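Local coordinates for putative lipoprotein (Bacteroides fragilis, PDB 3QNK) that probably binds glycans at the outer membrane as a SusD-like lipoprotein, probably together with a transporter of the SusC type, at residues B[329-337]-B[368-376]. Numbering follows the deposited sequence. Where two conformers were deposited one is given.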
# COMPACT_ATOMS: atom_id res chain seq x y z
N GLN B 329 -14.99 -24.17 26.93
CA GLN B 329 -15.25 -23.01 27.75
C GLN B 329 -14.13 -22.00 27.55
O GLN B 329 -12.94 -22.36 27.63
CB GLN B 329 -15.38 -23.39 29.19
CG GLN B 329 -16.76 -23.82 29.53
CD GLN B 329 -16.80 -24.25 30.95
OE1 GLN B 329 -16.34 -25.34 31.29
NE2 GLN B 329 -17.29 -23.37 31.82
N ILE B 330 -14.51 -20.75 27.22
CA ILE B 330 -13.61 -19.62 26.97
C ILE B 330 -14.15 -18.39 27.71
O ILE B 330 -15.30 -18.40 28.12
CB ILE B 330 -13.43 -19.36 25.44
CG1 ILE B 330 -14.79 -19.18 24.73
CG2 ILE B 330 -12.59 -20.49 24.78
CD1 ILE B 330 -14.71 -18.61 23.36
N PHE B 331 -13.30 -17.35 27.88
CA PHE B 331 -13.61 -16.05 28.51
C PHE B 331 -13.96 -16.18 30.00
O PHE B 331 -14.85 -15.49 30.49
CB PHE B 331 -14.70 -15.29 27.75
CG PHE B 331 -14.20 -14.60 26.50
CD1 PHE B 331 -13.24 -13.59 26.59
CD2 PHE B 331 -14.70 -14.92 25.25
CE1 PHE B 331 -12.80 -12.91 25.44
CE2 PHE B 331 -14.26 -14.25 24.10
CZ PHE B 331 -13.31 -13.25 24.21
N PHE B 332 -13.19 -17.01 30.72
CA PHE B 332 -13.35 -17.27 32.15
C PHE B 332 -13.31 -16.02 33.00
O PHE B 332 -14.12 -15.89 33.93
CB PHE B 332 -12.24 -18.20 32.64
CG PHE B 332 -12.08 -19.48 31.86
CD1 PHE B 332 -12.94 -20.55 32.08
CD2 PHE B 332 -11.04 -19.64 30.96
CE1 PHE B 332 -12.78 -21.75 31.37
CE2 PHE B 332 -10.87 -20.84 30.27
CZ PHE B 332 -11.74 -21.89 30.48
N ASN B 333 -12.35 -15.11 32.70
CA ASN B 333 -12.11 -13.88 33.47
C ASN B 333 -12.65 -12.61 32.77
O ASN B 333 -12.10 -11.50 32.92
CB ASN B 333 -10.61 -13.77 33.83
CG ASN B 333 -10.15 -14.85 34.78
OD1 ASN B 333 -10.58 -14.94 35.94
ND2 ASN B 333 -9.28 -15.73 34.30
N ALA B 334 -13.74 -12.79 32.01
CA ALA B 334 -14.52 -11.74 31.36
C ALA B 334 -15.70 -11.50 32.25
O ALA B 334 -16.05 -12.41 33.01
CB ALA B 334 -14.97 -12.19 29.98
N ASP B 335 -16.35 -10.30 32.20
CA ASP B 335 -17.59 -10.07 32.98
C ASP B 335 -18.60 -11.12 32.50
O ASP B 335 -18.53 -11.51 31.34
CB ASP B 335 -18.10 -8.65 32.76
CG ASP B 335 -18.68 -8.39 31.38
OD1 ASP B 335 -17.96 -8.65 30.38
OD2 ASP B 335 -19.86 -8.01 31.30
N LYS B 336 -19.48 -11.62 33.36
CA LYS B 336 -20.45 -12.68 32.96
C LYS B 336 -19.79 -14.11 32.96
O LYS B 336 -20.51 -15.11 32.92
CB LYS B 336 -21.15 -12.39 31.59
N GLY B 337 -18.45 -14.20 33.05
CA GLY B 337 -17.73 -15.47 33.11
C GLY B 337 -17.68 -16.30 31.83
O GLY B 337 -18.08 -15.83 30.76
N ASP B 368 -8.23 -16.99 28.38
CA ASP B 368 -8.03 -17.25 29.80
C ASP B 368 -8.25 -15.97 30.63
O ASP B 368 -8.98 -16.01 31.63
CB ASP B 368 -6.61 -17.78 30.07
CG ASP B 368 -6.34 -19.19 29.57
OD1 ASP B 368 -6.91 -20.13 30.13
OD2 ASP B 368 -5.53 -19.34 28.62
N ASN B 369 -7.64 -14.85 30.22
CA ASN B 369 -7.66 -13.62 31.01
C ASN B 369 -8.50 -12.49 30.48
O ASN B 369 -9.12 -11.78 31.28
CB ASN B 369 -6.24 -13.11 31.16
CG ASN B 369 -5.32 -14.14 31.79
OD1 ASN B 369 -5.50 -14.51 32.95
ND2 ASN B 369 -4.37 -14.64 31.02
N TYR B 370 -8.49 -12.27 29.16
CA TYR B 370 -9.19 -11.15 28.54
C TYR B 370 -10.69 -11.12 28.80
O TYR B 370 -11.31 -12.15 29.12
CB TYR B 370 -8.97 -11.13 27.01
CG TYR B 370 -7.74 -10.36 26.55
CD1 TYR B 370 -6.63 -10.23 27.37
CD2 TYR B 370 -7.68 -9.82 25.27
CE1 TYR B 370 -5.49 -9.55 26.94
CE2 TYR B 370 -6.54 -9.15 24.82
CZ TYR B 370 -5.44 -9.01 25.66
OH TYR B 370 -4.32 -8.34 25.21
N ASN B 371 -11.21 -9.89 28.70
CA ASN B 371 -12.65 -9.58 28.76
C ASN B 371 -13.13 -9.53 27.32
O ASN B 371 -12.30 -9.42 26.39
CB ASN B 371 -12.97 -8.28 29.52
CG ASN B 371 -14.46 -7.91 29.53
OD1 ASN B 371 -15.36 -8.77 29.47
ND2 ASN B 371 -14.75 -6.61 29.55
N TYR B 372 -14.46 -9.69 27.08
CA TYR B 372 -15.01 -9.68 25.72
C TYR B 372 -14.86 -8.29 25.09
O TYR B 372 -15.18 -7.30 25.76
CB TYR B 372 -16.48 -10.12 25.69
CG TYR B 372 -17.03 -10.29 24.28
CD1 TYR B 372 -16.76 -11.44 23.55
CD2 TYR B 372 -17.80 -9.30 23.68
CE1 TYR B 372 -17.25 -11.60 22.26
CE2 TYR B 372 -18.28 -9.44 22.39
CZ TYR B 372 -18.01 -10.60 21.68
OH TYR B 372 -18.47 -10.73 20.39
N PRO B 373 -14.40 -8.18 23.82
CA PRO B 373 -14.22 -6.85 23.22
C PRO B 373 -15.54 -6.18 22.80
O PRO B 373 -15.76 -5.98 21.61
CB PRO B 373 -13.33 -7.14 22.00
CG PRO B 373 -13.64 -8.52 21.63
CD PRO B 373 -13.96 -9.25 22.90
N TYR B 374 -16.39 -5.80 23.76
CA TYR B 374 -17.63 -5.10 23.44
C TYR B 374 -17.32 -3.74 22.84
O TYR B 374 -16.32 -3.11 23.21
CB TYR B 374 -18.50 -4.84 24.70
CG TYR B 374 -18.85 -6.01 25.59
CD1 TYR B 374 -19.95 -6.82 25.31
CD2 TYR B 374 -18.20 -6.21 26.81
CE1 TYR B 374 -20.34 -7.85 26.19
CE2 TYR B 374 -18.57 -7.23 27.68
CZ TYR B 374 -19.66 -8.04 27.38
OH TYR B 374 -20.04 -9.03 28.27
N ALA B 375 -18.21 -3.25 22.00
CA ALA B 375 -18.02 -1.90 21.50
C ALA B 375 -18.55 -0.90 22.57
O ALA B 375 -19.77 -0.85 22.82
CB ALA B 375 -18.74 -1.73 20.17
N GLY B 376 -17.64 -0.19 23.23
CA GLY B 376 -17.98 0.81 24.25
C GLY B 376 -17.36 0.64 25.63
O GLY B 376 -17.59 -0.38 26.28
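With Phe331 CG lying beside its own backbone N (chi1 -79°) and Tyr372 CG set anti to its backbone N, beside the carbonyl carbon (chi1 -172°), the two rings meet as an offset edge-to-face pair. Their centroids are 5.7 Å apart. Phe331 opens a type I beta turn ending at Ala334, and a type II turn from Ala334 to Gly337 follows directly; this double turn joins strands 329-330 and 339-340 of a small antiparallel hairpin and rests on the irregular segment 368-376. The edge of Tyr372 is directed at the Phe331 face, while Tyr370 O lies in the plane of the Phe331 ring at its rim, 3.5 Å from CD1. Tyr367 and Met254 of helix 253-257 also pack on Phe331, and Tyr266 meets the Tyr372 ring, whose hydroxyl bonds to Arg269 N.

Near the first turn, Asn333 ND2 donates to Asp368 O at 2.7 Å, approaching from outside the carbonyl plane. Phe332 runs alongside the Asp368 side chain, whose carboxylate is held by a salt bridge to Arg225 and a hydrogen bond from Trp229.

At the second turn, in one of two Asn371 conformers, OD1 tentatively accepts the backbone N of Asp335 at 3.3 Å, from above the carbonyl plane, and a weak bond from Tyr372 N. The Ala334 methyl lies over the backbone near Asn371 and Tyr370 O. Pro373 centres an inverse gamma turn, beyond which Tyr374 reaches back to the hairpin: its OH donates to the syn side of Asp335 OD1, 3.0 Å away and 19° out of the carboxylate plane.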